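Local coordinates for transcriptional regulator, TetR family (Vibrio parahaemolyticus, PDB 3HE0), which probably binds cis-regulatory DNA through an N-terminal helix-turn-helix domain and so controls transcription, as members of the TetR family generally do, at residues D135-Q140 against G145-L150; E86-M91 against G157-A162; N65-I70 against E125-M130; V164-K169 against G173-D178. All coordinates share one frame; numbering follows the deposited sequence.

Contact 1 (D135-Q140 against G145-L150); sequences DRLFNQ and GVFKPL
The ring of F147 reaches back from the loop behind helix 132-143 and lies against the middle of that helix, at L137 and F138. With CG anti to its own carbonyl carbon (chi1 -66°), F147 sends its side chain inward, and CE2 comes to 3.5 Å from L137 O while CD2 is 3.7 Å from F138 O. Both oxygens lie near the plane of the ring, at its edge. F138 meets F147 in an offset edge-to-face pair, the edge of F138 directed at the face of F147, with ring centroids 5.9 Å apart and planes at 63°. L137 is buried; its CG, anti to the backbone N (chi1 171°), meets the ring 4.2 Å from F147 CE2, the two side chains crossing at about a right angle. The chain can double back because G145, at positive phi, ends the helix in a Schellman motif, a backbone shape that glycine adopts easily. W190 of helix 179-193 adds another edge-to-face partner to F147. Between these two segments the contact is apolar, and the ring C-H groups near L137 O and F138 O probably add a weak attraction; a backbone hydrogen bond of F147 with G141 also ties the loop to the helix.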
loop_
_atom_site.group_PDB
_atom_site.type_symbol
_atom_site.label_atom_id
_atom_site.label_comp_id
_atom_site.label_asym_id
_atom_site.label_seq_id
_atom_site.Cartn_x
_atom_site.Cartn_y
_atom_site.Cartn_z
ATOM N N ASP A 135 -2.509 13.526 14.553
ATOM C CA ASP A 135 -3.835 14.037 14.875
ATOM C C ASP A 135 -3.800 15.477 15.291
ATOM O O ASP A 135 -4.704 16.243 14.943
ATOM C CB ASP A 135 -4.485 13.206 15.958
ATOM C CG ASP A 135 -5.016 11.910 15.426
ATOM O OD1 ASP A 135 -5.734 11.891 14.377
ATOM O OD2 ASP A 135 -4.701 10.902 16.068
ATOM N N ARG A 136 -2.766 15.857 16.028
ATOM C CA ARG A 136 -2.687 17.227 16.529
ATOM C C ARG A 136 -2.487 18.200 15.373
ATOM O O ARG A 136 -3.153 19.251 15.323
ATOM C CB ARG A 136 -1.588 17.389 17.572
ATOM C CG ARG A 136 -1.842 18.553 18.508
ATOM C CD ARG A 136 -0.671 18.719 19.457
ATOM N NE ARG A 136 -0.993 19.451 20.689
ATOM C CZ ARG A 136 -1.693 18.965 21.726
ATOM N NH1 ARG A 136 -1.903 19.731 22.806
ATOM N NH2 ARG A 136 -2.197 17.726 21.694
ATOM N N LEU A 137 -1.624 17.826 14.421
ATOM C CA LEU A 137 -1.488 18.563 13.164
ATOM C C LEU A 137 -2.855 18.778 12.484
ATOM O O LEU A 137 -3.256 19.907 12.186
ATOM C CB LEU A 137 -0.534 17.834 12.203
ATOM C CG LEU A 137 -0.474 18.397 10.778
ATOM C CD1 LEU A 137 0.226 19.758 10.703
ATOM C CD2 LEU A 137 0.211 17.459 9.847
ATOM N N PHE A 138 -3.561 17.694 12.214
ATOM C CA PHE A 138 -4.813 17.800 11.441
ATOM C C PHE A 138 -5.890 18.558 12.269
ATOM O O PHE A 138 -6.613 19.417 11.733
ATOM C CB PHE A 138 -5.319 16.417 11.031
ATOM C CG PHE A 138 -4.500 15.734 9.952
ATOM C CD1 PHE A 138 -4.057 16.420 8.815
ATOM C CD2 PHE A 138 -4.185 14.386 10.057
ATOM C CE1 PHE A 138 -3.301 15.777 7.840
ATOM C CE2 PHE A 138 -3.440 13.731 9.051
ATOM C CZ PHE A 138 -3.005 14.425 7.959
ATOM N N ASN A 139 -5.969 18.282 13.572
ATOM C CA ASN A 139 -6.928 18.993 14.430
ATOM C C ASN A 139 -6.632 20.463 14.474
ATOM O O ASN A 139 -7.538 21.284 14.326
ATOM C CB ASN A 139 -6.967 18.438 15.855
ATOM C CG ASN A 139 -7.548 17.045 15.916
ATOM O OD1 ASN A 139 -8.335 16.639 15.051
ATOM N ND2 ASN A 139 -7.173 16.308 16.939
ATOM N N GLN A 140 -5.363 20.803 14.628
ATOM C CA GLN A 140 -4.982 22.190 14.718
ATOM C C GLN A 140 -5.249 22.914 13.412
ATOM O O GLN A 140 -5.822 24.018 13.391
ATOM C CB GLN A 140 -3.519 22.300 15.104
ATOM C CG GLN A 140 -3.123 23.699 15.398
ATOM C CD GLN A 140 -1.735 23.807 15.973
ATOM O OE1 GLN A 140 -1.165 22.820 16.461
ATOM N NE2 GLN A 140 -1.170 25.014 15.911
ATOM N N GLY A 145 -8.844 26.715 10.420
ATOM C CA GLY A 145 -9.484 26.985 9.141
ATOM C C GLY A 145 -8.576 26.759 7.942
ATOM O O GLY A 145 -8.895 27.188 6.829
ATOM N N VAL A 146 -7.457 26.065 8.156
ATOM C CA VAL A 146 -6.475 25.826 7.107
ATOM C C VAL A 146 -6.821 24.589 6.322
ATOM O O VAL A 146 -6.831 24.611 5.089
ATOM C CB VAL A 146 -5.068 25.714 7.711
ATOM C CG1 VAL A 146 -4.078 25.119 6.707
ATOM C CG2 VAL A 146 -4.633 27.092 8.188
ATOM N N PHE A 147 -7.162 23.524 7.040
ATOM C CA PHE A 147 -7.492 22.227 6.426
ATOM C C PHE A 147 -8.982 22.040 6.158
ATOM O O PHE A 147 -9.825 22.599 6.845
ATOM C CB PHE A 147 -7.012 21.077 7.312
ATOM C CG PHE A 147 -5.521 20.979 7.441
ATOM C CD1 PHE A 147 -4.678 21.349 6.396
ATOM C CD2 PHE A 147 -4.956 20.434 8.573
ATOM C CE1 PHE A 147 -3.286 21.230 6.510
ATOM C CE2 PHE A 147 -3.570 20.310 8.686
ATOM C CZ PHE A 147 -2.733 20.724 7.650
ATOM N N LYS A 148 -9.282 21.260 5.120
ATOM C CA LYS A 148 -10.634 20.802 4.847
ATOM C C LYS A 148 -11.209 20.028 6.048
ATOM O O LYS A 148 -10.500 19.246 6.729
ATOM C CB LYS A 148 -10.655 19.867 3.619
ATOM C CG LYS A 148 -10.110 20.430 2.267
ATOM C CD LYS A 148 -10.561 19.533 1.066
ATOM C CE LYS A 148 -10.108 20.029 -0.315
ATOM N NZ LYS A 148 -8.621 20.184 -0.484
ATOM N N PRO A 149 -12.509 20.221 6.299
ATOM C CA PRO A 149 -13.121 19.662 7.489
ATOM C C PRO A 149 -13.452 18.180 7.357
ATOM O O PRO A 149 -14.600 17.806 7.390
ATOM C CB PRO A 149 -14.387 20.522 7.654
ATOM C CG PRO A 149 -14.751 20.899 6.236
ATOM C CD PRO A 149 -13.398 21.183 5.619
ATOM N N LEU A 150 -12.448 17.329 7.221
ATOM C CA LEU A 150 -12.709 15.925 6.963
ATOM C C LEU A 150 -12.146 15.184 8.141
ATOM O O LEU A 150 -11.266 15.708 8.830
ATOM C CB LEU A 150 -12.043 15.500 5.634
ATOM C CG LEU A 150 -12.539 16.231 4.369
ATOM C CD1 LEU A 150 -11.757 15.800 3.115
ATOM C CD2 LEU A 150 -14.058 16.039 4.126
#

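Contact 2 (E86-M91 against G157-A162); sequences ERYRTM and GLSFEA. Unlike the reference sequence in segment 86-91: R87 (reference Cys).
Y88 and F160 meet in the all-helical core of the C-terminal domain of this TetR-type regulator, where helix 84-97 passes the break between helices 152-158 and 160-171. At the start of the first segment, E86 is partly exposed and serves its own helix: its carbonyl O takes both T90 N and T90 OG1, from opposite faces of the carbonyl plane, while its carboxylate makes a weak salt bridge with R89. R87, where the reference sequence has cysteine, turns away from the contact; its NE bonds to M82 O, and NH1 reaches Q140 weakly. Y88 contributes most of the first segment's share. Its CG stands anti to the backbone N (chi1 177°), which carries the ring inward beside F160. The two side chains run past each other in opposite directions, with Y88 CD1 3.5 Å from F160 CZ; the planes are inclined by only 24° but slid apart, with centroids 4.9 Å apart and little overlap. Tyrosine suits this site because its ring packs in the core while its OH hydrogen-bonds S189 of helix 179-193. S159, small enough for the break between the helices, brings its CB to the edge of the Y88 ring, and its own OG is satisfied by L155 O. M91, deposited as selenomethionine, closes the segment: its SE makes an oblique Met-aromatic contact 5.1 Å from the centroid of the F160 ring, and its CB lies 3.9 Å from F160 CE1.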
loop_
_atom_site.group_PDB
_atom_site.type_symbol
_atom_site.label_atom_id
_atom_site.label_comp_id
_atom_site.label_asym_id
_atom_site.label_seq_id
_atom_site.Cartn_x
_atom_site.Cartn_y
_atom_site.Cartn_z
ATOM N N GLU A 86 5.396 23.069 8.291
ATOM C CA GLU A 86 6.714 22.537 8.537
ATOM C C GLU A 86 6.603 21.228 9.258
ATOM O O GLU A 86 7.378 20.304 8.999
ATOM C CB GLU A 86 7.557 23.535 9.359
ATOM C CG GLU A 86 8.958 23.030 9.693
ATOM C CD GLU A 86 9.675 22.396 8.467
ATOM O OE1 GLU A 86 9.598 22.940 7.326
ATOM O OE2 GLU A 86 10.302 21.322 8.652
ATOM N N ARG A 87 5.675 21.148 10.207
ATOM C CA ARG A 87 5.382 19.845 10.806
ATOM C C ARG A 87 4.941 18.861 9.707
ATOM O O ARG A 87 5.374 17.721 9.686
ATOM C CB ARG A 87 4.300 19.953 11.879
ATOM C CG ARG A 87 4.750 20.672 13.129
ATOM C CD ARG A 87 3.686 20.612 14.187
ATOM N NE ARG A 87 2.905 21.832 14.191
ATOM C CZ ARG A 87 1.656 21.941 14.643
ATOM N NH1 ARG A 87 1.056 23.118 14.601
ATOM N NH2 ARG A 87 0.993 20.900 15.123
ATOM N N TYR A 88 4.093 19.321 8.803
ATOM C CA TYR A 88 3.629 18.475 7.705
ATOM C C TYR A 88 4.820 17.984 6.872
ATOM O O TYR A 88 4.969 16.784 6.636
ATOM C CB TYR A 88 2.607 19.213 6.840
ATOM C CG TYR A 88 2.147 18.399 5.656
ATOM C CD1 TYR A 88 1.138 17.465 5.783
ATOM C CD2 TYR A 88 2.745 18.535 4.418
ATOM C CE1 TYR A 88 0.729 16.690 4.685
ATOM C CE2 TYR A 88 2.326 17.773 3.311
ATOM C CZ TYR A 88 1.328 16.859 3.462
ATOM O OH TYR A 88 0.921 16.105 2.391
ATOM N N ARG A 89 5.695 18.915 6.480
ATOM C CA ARG A 89 6.838 18.579 5.641
ATOM C C ARG A 89 7.757 17.596 6.336
ATOM O O ARG A 89 8.292 16.684 5.694
ATOM C CB ARG A 89 7.630 19.840 5.241
ATOM C CG ARG A 89 8.832 19.577 4.299
ATOM C CD ARG A 89 9.599 20.855 3.884
ATOM N NE ARG A 89 8.842 21.589 2.883
ATOM C CZ ARG A 89 8.036 22.623 3.130
ATOM N NH1 ARG A 89 7.392 23.201 2.122
ATOM N NH2 ARG A 89 7.872 23.092 4.375
ATOM N N THR A 90 7.980 17.786 7.635
ATOM C CA THR A 90 8.883 16.915 8.355
ATOM C C THR A 90 8.386 15.467 8.306
ATOM O O THR A 90 9.119 14.555 7.930
ATOM C CB THR A 90 9.070 17.369 9.840
ATOM O OG1 THR A 90 9.503 18.730 9.870
ATOM C CG2 THR A 90 10.102 16.526 10.562
HETATM N N MSE A 91 7.135 15.267 8.694
HETATM C CA MSE A 91 6.550 13.940 8.742
HETATM C C MSE A 91 6.491 13.339 7.343
HETATM O O MSE A 91 6.755 12.154 7.170
HETATM C CB MSE A 91 5.144 13.992 9.345
HETATM C CG MSE A 91 5.160 14.292 10.826
HETATM SE SE MSE A 91 3.357 14.514 11.522
HETATM C CE MSE A 91 3.814 14.765 13.403
ATOM N N GLY A 157 -5.347 9.711 4.578
ATOM C CA GLY A 157 -5.430 8.966 3.321
ATOM C C GLY A 157 -5.112 9.819 2.099
ATOM O O GLY A 157 -4.573 9.320 1.145
ATOM N N LEU A 158 -5.432 11.114 2.146
ATOM C CA LEU A 158 -5.250 12.005 1.004
ATOM C C LEU A 158 -3.839 12.565 0.865
ATOM O O LEU A 158 -3.477 13.058 -0.210
ATOM C CB LEU A 158 -6.210 13.178 1.123
ATOM C CG LEU A 158 -7.681 12.883 0.876
ATOM C CD1 LEU A 158 -8.469 14.002 1.585
ATOM C CD2 LEU A 158 -8.017 12.692 -0.628
ATOM N N SER A 159 -3.041 12.460 1.930
ATOM C CA SER A 159 -1.776 13.151 2.011
ATOM C C SER A 159 -0.640 12.158 2.374
ATOM O O SER A 159 -0.044 11.532 1.481
ATOM C CB SER A 159 -1.891 14.323 2.995
ATOM O OG SER A 159 -2.220 13.896 4.302
ATOM N N PHE A 160 -0.401 11.950 3.661
ATOM C CA PHE A 160 0.627 11.018 4.099
ATOM C C PHE A 160 0.523 9.631 3.485
ATOM O O PHE A 160 1.490 9.153 2.895
ATOM C CB PHE A 160 0.627 10.900 5.626
ATOM C CG PHE A 160 0.959 12.185 6.333
ATOM C CD1 PHE A 160 2.014 12.992 5.901
ATOM C CD2 PHE A 160 0.227 12.604 7.422
ATOM C CE1 PHE A 160 2.346 14.179 6.570
ATOM C CE2 PHE A 160 0.565 13.809 8.097
ATOM C CZ PHE A 160 1.616 14.587 7.656
ATOM N N GLU A 161 -0.631 8.977 3.649
ATOM C CA GLU A 161 -0.772 7.538 3.322
ATOM C C GLU A 161 -0.610 7.331 1.840
ATOM O O GLU A 161 -0.157 6.257 1.385
ATOM C CB GLU A 161 -2.109 6.917 3.803
ATOM C CG GLU A 161 -2.094 6.530 5.317
ATOM C CD GLU A 161 -3.483 6.506 5.963
ATOM O OE1 GLU A 161 -4.351 5.761 5.510
ATOM O OE2 GLU A 161 -3.723 7.233 6.940
ATOM N N ALA A 162 -0.932 8.358 1.088
ATOM C CA ALA A 162 -0.847 8.230 -0.355
ATOM C C ALA A 162 0.618 8.271 -0.759
ATOM O O ALA A 162 1.047 7.462 -1.581
ATOM C CB ALA A 162 -1.691 9.303 -1.074
#

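Contact 3 (N65-I70 against E125-M130); sequences NVAKRI and ELERKM. With SO4 (sulfate ion), chain F.
Van der Waals contact between A67 and two residues of 125-130, E127 and M130, carries this meeting of helix 55-74 with helix 117-129. The methyl group of A67 is directed toward the other segment, and its CB lies 3.4 Å from E127 CG. So small a side chain lets the backbones come close, with the CA atoms of A67 and E127 6.0 Å apart. E127 lays its extended chain alongside this methyl, CD and OE2 each 3.5 Å from A67 CB, at a partly exposed place that a carboxylate can tolerate. M130, deposited as selenomethionine, supplies a long unbranched arm: with CG anti to its carbonyl carbon (chi1 -56°) and the chain straight beyond, SE ends 3.7 Å from A67 CB, an apolar pair. The same atom rests against the backbone of the helix, 3.5 Å from K68 N, and 4.0 Å from K68 CB, beyond which the bent lysine chain leads its amino group away.

Polar interactions lie to one side. No hydrogen bond crosses between the segments, but R128 turns off the helix with a bend at chi2 (-91°), and its NE gives a weak hydrogen bond to sulfate O3 at 2.6 Å. The ion probably comes from the crystallisation liquor; D135 and E153 are long, weak ionic partners of the same guanidinium. M130 O accepts a hydrogen bond from NE2 of Q75, just past the end of helix 55-74.

The packing is consistent with the TetR fold, in which the helix following the helix-turn-helix packs on the C-terminal helical core.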
loop_
_atom_site.group_PDB
_atom_site.type_symbol
_atom_site.label_atom_id
_atom_site.label_comp_id
_atom_site.label_asym_id
_atom_site.label_seq_id
_atom_site.Cartn_x
_atom_site.Cartn_y
_atom_site.Cartn_z
ATOM N N ASN A 65 4.473 -3.759 17.816
ATOM C CA ASN A 65 5.799 -3.195 17.952
ATOM C C ASN A 65 6.215 -2.441 16.653
ATOM O O ASN A 65 6.799 -1.332 16.725
ATOM C CB ASN A 65 6.836 -4.291 18.314
ATOM C CG ASN A 65 8.263 -3.749 18.376
ATOM O OD1 ASN A 65 8.587 -2.953 19.244
ATOM N ND2 ASN A 65 9.110 -4.186 17.475
ATOM N N VAL A 66 5.910 -3.042 15.496
ATOM C CA VAL A 66 6.159 -2.377 14.195
ATOM C C VAL A 66 5.377 -1.032 14.067
ATOM O O VAL A 66 5.935 0.017 13.754
ATOM C CB VAL A 66 5.827 -3.315 13.032
ATOM C CG1 VAL A 66 5.680 -2.508 11.713
ATOM C CG2 VAL A 66 6.908 -4.413 12.916
ATOM N N ALA A 67 4.111 -1.058 14.408
ATOM C CA ALA A 67 3.303 0.173 14.460
ATOM C C ALA A 67 3.944 1.237 15.383
ATOM O O ALA A 67 3.978 2.438 15.069
ATOM C CB ALA A 67 1.870 -0.143 14.903
ATOM N N LYS A 68 4.496 0.808 16.503
ATOM C CA LYS A 68 5.049 1.791 17.440
ATOM C C LYS A 68 6.296 2.435 16.851
ATOM O O LYS A 68 6.540 3.634 16.996
ATOM C CB LYS A 68 5.346 1.134 18.793
ATOM C CG LYS A 68 5.998 2.075 19.863
ATOM C CD LYS A 68 5.327 3.495 19.928
ATOM C CE LYS A 68 5.035 3.972 21.374
ATOM N NZ LYS A 68 6.240 3.859 22.293
ATOM N N ARG A 69 7.100 1.635 16.175
ATOM C CA ARG A 69 8.324 2.142 15.598
ATOM C C ARG A 69 8.030 3.091 14.430
ATOM O O ARG A 69 8.629 4.160 14.324
ATOM C CB ARG A 69 9.193 0.967 15.152
ATOM C CG ARG A 69 9.693 0.100 16.335
ATOM C CD ARG A 69 11.096 -0.273 16.135
ATOM N NE ARG A 69 11.221 -1.462 15.315
ATOM C CZ ARG A 69 12.113 -1.644 14.344
ATOM N NH1 ARG A 69 12.120 -2.805 13.710
ATOM N NH2 ARG A 69 12.966 -0.685 13.969
ATOM N N ILE A 70 7.082 2.695 13.585
ATOM C CA ILE A 70 6.651 3.538 12.480
ATOM C C ILE A 70 6.185 4.887 13.054
ATOM O O ILE A 70 6.697 5.938 12.640
ATOM C CB ILE A 70 5.597 2.843 11.623
ATOM C CG1 ILE A 70 6.258 1.686 10.881
ATOM C CG2 ILE A 70 4.980 3.830 10.596
ATOM C CD1 ILE A 70 5.265 0.712 10.250
ATOM N N GLU A 125 -7.194 -0.102 16.706
ATOM C CA GLU A 125 -7.415 0.931 17.744
ATOM C C GLU A 125 -6.155 1.267 18.547
ATOM O O GLU A 125 -5.871 2.441 18.796
ATOM C CB GLU A 125 -8.579 0.557 18.686
ATOM C CG GLU A 125 -9.286 1.780 19.344
ATOM C CD GLU A 125 -10.690 1.462 19.937
ATOM O OE1 GLU A 125 -10.794 1.239 21.178
ATOM O OE2 GLU A 125 -11.696 1.450 19.173
ATOM N N LEU A 126 -5.386 0.249 18.933
ATOM C CA LEU A 126 -4.129 0.480 19.670
ATOM C C LEU A 126 -3.114 1.250 18.812
ATOM O O LEU A 126 -2.394 2.119 19.303
ATOM C CB LEU A 126 -3.517 -0.843 20.184
ATOM C CG LEU A 126 -4.182 -1.503 21.411
ATOM C CD1 LEU A 126 -3.490 -2.807 21.773
ATOM C CD2 LEU A 126 -4.210 -0.571 22.628
ATOM N N GLU A 127 -3.081 0.952 17.526
ATOM C CA GLU A 127 -2.137 1.637 16.630
ATOM C C GLU A 127 -2.472 3.124 16.408
ATOM O O GLU A 127 -1.569 3.957 16.300
ATOM C CB GLU A 127 -2.016 0.873 15.303
ATOM C CG GLU A 127 -1.415 -0.534 15.517
ATOM C CD GLU A 127 -1.322 -1.381 14.249
ATOM O OE1 GLU A 127 -1.831 -0.940 13.191
ATOM O OE2 GLU A 127 -0.716 -2.492 14.320
ATOM N N ARG A 128 -3.759 3.471 16.389
ATOM C CA ARG A 128 -4.155 4.860 16.141
ATOM C C ARG A 128 -3.618 5.767 17.247
ATOM O O ARG A 128 -2.953 6.763 16.967
ATOM C CB ARG A 128 -5.670 4.995 16.018
ATOM C CG ARG A 128 -6.107 6.009 14.979
ATOM C CD ARG A 128 -6.275 7.392 15.581
ATOM N NE ARG A 128 -6.581 8.428 14.589
ATOM C CZ ARG A 128 -7.792 8.694 14.091
ATOM N NH1 ARG A 128 -7.936 9.683 13.219
ATOM N NH2 ARG A 128 -8.859 7.987 14.447
ATOM N N LYS A 129 -3.862 5.389 18.494
ATOM C CA LYS A 129 -3.314 6.115 19.644
ATOM C C LYS A 129 -1.828 6.524 19.516
ATOM O O LYS A 129 -1.415 7.554 20.053
ATOM C CB LYS A 129 -3.512 5.288 20.920
ATOM C CG LYS A 129 -4.974 5.137 21.303
ATOM C CD LYS A 129 -5.174 4.353 22.593
ATOM C CE LYS A 129 -6.666 4.225 22.903
ATOM N NZ LYS A 129 -6.936 3.947 24.338
HETATM N N MSE A 130 -1.037 5.740 18.789
HETATM C CA MSE A 130 0.396 6.019 18.626
HETATM C C MSE A 130 0.737 7.231 17.738
HETATM O O MSE A 130 1.858 7.705 17.770
HETATM C CB MSE A 130 1.096 4.786 18.062
HETATM C CG MSE A 130 0.901 3.528 18.874
HETATM SE SE MSE A 130 1.542 1.904 17.987
HETATM C CE MSE A 130 0.895 0.560 19.267
HETATM S S SO4 F . -4.517 9.269 11.647
HETATM O O1 SO4 F . -3.377 8.774 10.861
HETATM O O2 SO4 F . -5.716 9.414 10.827
HETATM O O3 SO4 F . -4.775 8.303 12.711
HETATM O O4 SO4 F . -4.223 10.582 12.224
#

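Contact 4 (V164-K169 against G173-D178); sequences VALARK and GFYQLD
A chi1 of 61° sets Y175 CG between its backbone N and carbonyl carbon, and this turns the phenol back along helix 160-171 toward L166; F174, with CG anti to its carbonyl carbon (chi1 -62°), lays its ring beside K169 instead. The hydroxyl of Y175 donates to L166 O, a carbonyl in the middle of the helix, at 2.4 Å, a separation so short that the placing of the hydroxyl is doubtful. The L166 side chain crosses the phenol at about a right angle and packs on it, CD2 3.8 Å from Y175 CZ. K169 runs obliquely past F174: its CB lies in the ring plane at the edge, 3.6 Å from F174 CD2, and its methylenes do most of the packing. The backbone closes the helix with a Schellman motif, in which F174 N bonds to K169 O at 2.9 Å. Glycine suits position 173 because its phi is positive and a CB there would be jammed against the carbonyl O of the residue before. W124 of the second subunit meets the F174 ring nearly at right angles. The loop leads into helix 179-193, whose N-cap is D178, while L166 packs on A185 of that helix and on W96 of helix 84-97.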
loop_
_atom_site.group_PDB
_atom_site.type_symbol
_atom_site.label_atom_id
_atom_site.label_comp_id
_atom_site.label_asym_id
_atom_site.label_seq_id
_atom_site.Cartn_x
_atom_site.Cartn_y
_atom_site.Cartn_z
ATOM N N VAL A 164 3.273 7.326 0.934
ATOM C CA VAL A 164 3.837 5.999 1.134
ATOM C C VAL A 164 3.941 5.350 -0.239
ATOM O O VAL A 164 4.942 4.744 -0.591
ATOM C CB VAL A 164 2.930 5.170 2.068
ATOM C CG1 VAL A 164 3.348 3.706 2.097
ATOM C CG2 VAL A 164 2.941 5.782 3.461
ATOM N N ALA A 165 2.899 5.539 -1.038
ATOM C CA ALA A 165 2.817 4.959 -2.360
ATOM C C ALA A 165 3.878 5.508 -3.277
ATOM O O ALA A 165 4.485 4.762 -4.030
ATOM C CB ALA A 165 1.418 5.175 -2.955
ATOM N N LEU A 166 4.104 6.810 -3.216
ATOM C CA LEU A 166 5.153 7.427 -4.022
ATOM C C LEU A 166 6.530 6.881 -3.619
ATOM O O LEU A 166 7.370 6.539 -4.468
ATOM C CB LEU A 166 5.148 8.953 -3.846
ATOM C CG LEU A 166 4.182 9.811 -4.654
ATOM C CD1 LEU A 166 4.392 11.233 -4.242
ATOM C CD2 LEU A 166 4.428 9.661 -6.104
ATOM N N ALA A 167 6.760 6.842 -2.309
ATOM C CA ALA A 167 8.013 6.341 -1.772
ATOM C C ALA A 167 8.234 4.915 -2.244
ATOM O O ALA A 167 9.278 4.597 -2.797
ATOM C CB ALA A 167 7.998 6.416 -0.256
ATOM N N ARG A 168 7.223 4.074 -2.047
ATOM C CA ARG A 168 7.271 2.655 -2.419
ATOM C C ARG A 168 7.630 2.522 -3.889
ATOM O O ARG A 168 8.580 1.858 -4.242
ATOM C CB ARG A 168 5.908 2.016 -2.142
ATOM C CG ARG A 168 5.866 0.525 -1.800
ATOM C CD ARG A 168 4.482 0.191 -1.140
ATOM N NE ARG A 168 3.355 0.740 -1.927
ATOM C CZ ARG A 168 2.243 1.333 -1.446
ATOM N NH1 ARG A 168 2.022 1.488 -0.135
ATOM N NH2 ARG A 168 1.326 1.800 -2.303
ATOM N N LYS A 169 6.880 3.203 -4.741
ATOM C CA LYS A 169 7.130 3.151 -6.178
ATOM C C LYS A 169 8.454 3.811 -6.604
ATOM O O LYS A 169 9.007 3.444 -7.646
ATOM C CB LYS A 169 5.937 3.742 -6.951
ATOM C CG LYS A 169 4.694 2.821 -6.961
ATOM C CD LYS A 169 3.751 3.088 -8.150
ATOM C CE LYS A 169 2.638 2.036 -8.257
ATOM N NZ LYS A 169 3.164 0.695 -8.680
ATOM N N GLY A 173 11.915 1.832 -8.224
ATOM C CA GLY A 173 12.466 2.275 -9.507
ATOM C C GLY A 173 11.515 2.841 -10.549
ATOM O O GLY A 173 11.955 3.237 -11.617
ATOM N N PHE A 174 10.221 2.915 -10.264
ATOM C CA PHE A 174 9.267 3.337 -11.303
ATOM C C PHE A 174 9.509 4.759 -11.836
ATOM O O PHE A 174 9.199 5.051 -12.990
ATOM C CB PHE A 174 7.815 3.134 -10.840
ATOM C CG PHE A 174 7.476 1.687 -10.565
ATOM C CD1 PHE A 174 7.693 0.714 -11.541
ATOM C CD2 PHE A 174 6.964 1.293 -9.334
ATOM C CE1 PHE A 174 7.407 -0.611 -11.298
ATOM C CE2 PHE A 174 6.672 -0.041 -9.080
ATOM C CZ PHE A 174 6.895 -0.996 -10.065
ATOM N N TYR A 175 10.090 5.620 -11.004
ATOM C CA TYR A 175 10.494 6.967 -11.425
ATOM C C TYR A 175 11.600 7.523 -10.504
ATOM O O TYR A 175 11.700 7.133 -9.330
ATOM C CB TYR A 175 9.291 7.903 -11.404
ATOM C CG TYR A 175 8.726 8.019 -10.025
ATOM C CD1 TYR A 175 9.204 8.979 -9.136
ATOM C CD2 TYR A 175 7.745 7.134 -9.585
ATOM C CE1 TYR A 175 8.705 9.067 -7.856
ATOM C CE2 TYR A 175 7.234 7.213 -8.307
ATOM C CZ TYR A 175 7.711 8.181 -7.447
ATOM O OH TYR A 175 7.195 8.254 -6.178
ATOM N N GLN A 176 12.425 8.419 -11.052
ATOM C CA GLN A 176 13.441 9.150 -10.278
ATOM C C GLN A 176 12.919 10.566 -9.991
ATOM O O GLN A 176 12.377 11.228 -10.877
ATOM C CB GLN A 176 14.786 9.218 -11.033
ATOM C CG GLN A 176 15.725 7.986 -10.888
ATOM C CD GLN A 176 16.578 8.008 -9.619
ATOM O OE1 GLN A 176 16.073 7.800 -8.512
ATOM N NE2 GLN A 176 17.878 8.247 -9.781
ATOM N N LEU A 177 13.090 11.022 -8.752
ATOM C CA LEU A 177 12.558 12.299 -8.308
ATOM C C LEU A 177 13.698 13.179 -7.782
ATOM O O LEU A 177 14.306 12.840 -6.758
ATOM C CB LEU A 177 11.524 12.047 -7.200
ATOM C CG LEU A 177 10.143 12.692 -7.342
ATOM C CD1 LEU A 177 9.533 12.391 -8.698
ATOM C CD2 LEU A 177 9.222 12.190 -6.247
ATOM N N ASP A 178 13.993 14.292 -8.474
ATOM C CA ASP A 178 14.929 15.305 -7.946
ATOM C C ASP A 178 14.279 16.182 -6.852
ATOM O O ASP A 178 13.077 16.138 -6.639
ATOM C CB ASP A 178 15.567 16.159 -9.069
ATOM C CG ASP A 178 14.615 17.202 -9.675
ATOM O OD1 ASP A 178 13.508 17.446 -9.153
ATOM O OD2 ASP A 178 14.997 17.803 -10.703
#

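Overall arrangement
Along the chain, contact 3 closes before contact 1 opens, and contact 1 lies wholly between the two segments of contact 2, whereas contacts 2 and 3 interleave; contact 4 comes last. Contacts 1 and 2 form one continuous core, their centres about 12 Å apart, where F138 and L137 pack on F160. Contact 4, about 15 Å from contact 2 between centres, continues along the shared helix 160-171. Contact 3 lies, centre to centre, about 17 Å from contact 2 and about 21 Å from contact 1, which it meets through a long, weak ion pair of R128 with D135. Contacts 1, 2 and 4 lie where the second subunit touches, while contact 3 probably couples the DNA-binding part to the helical core.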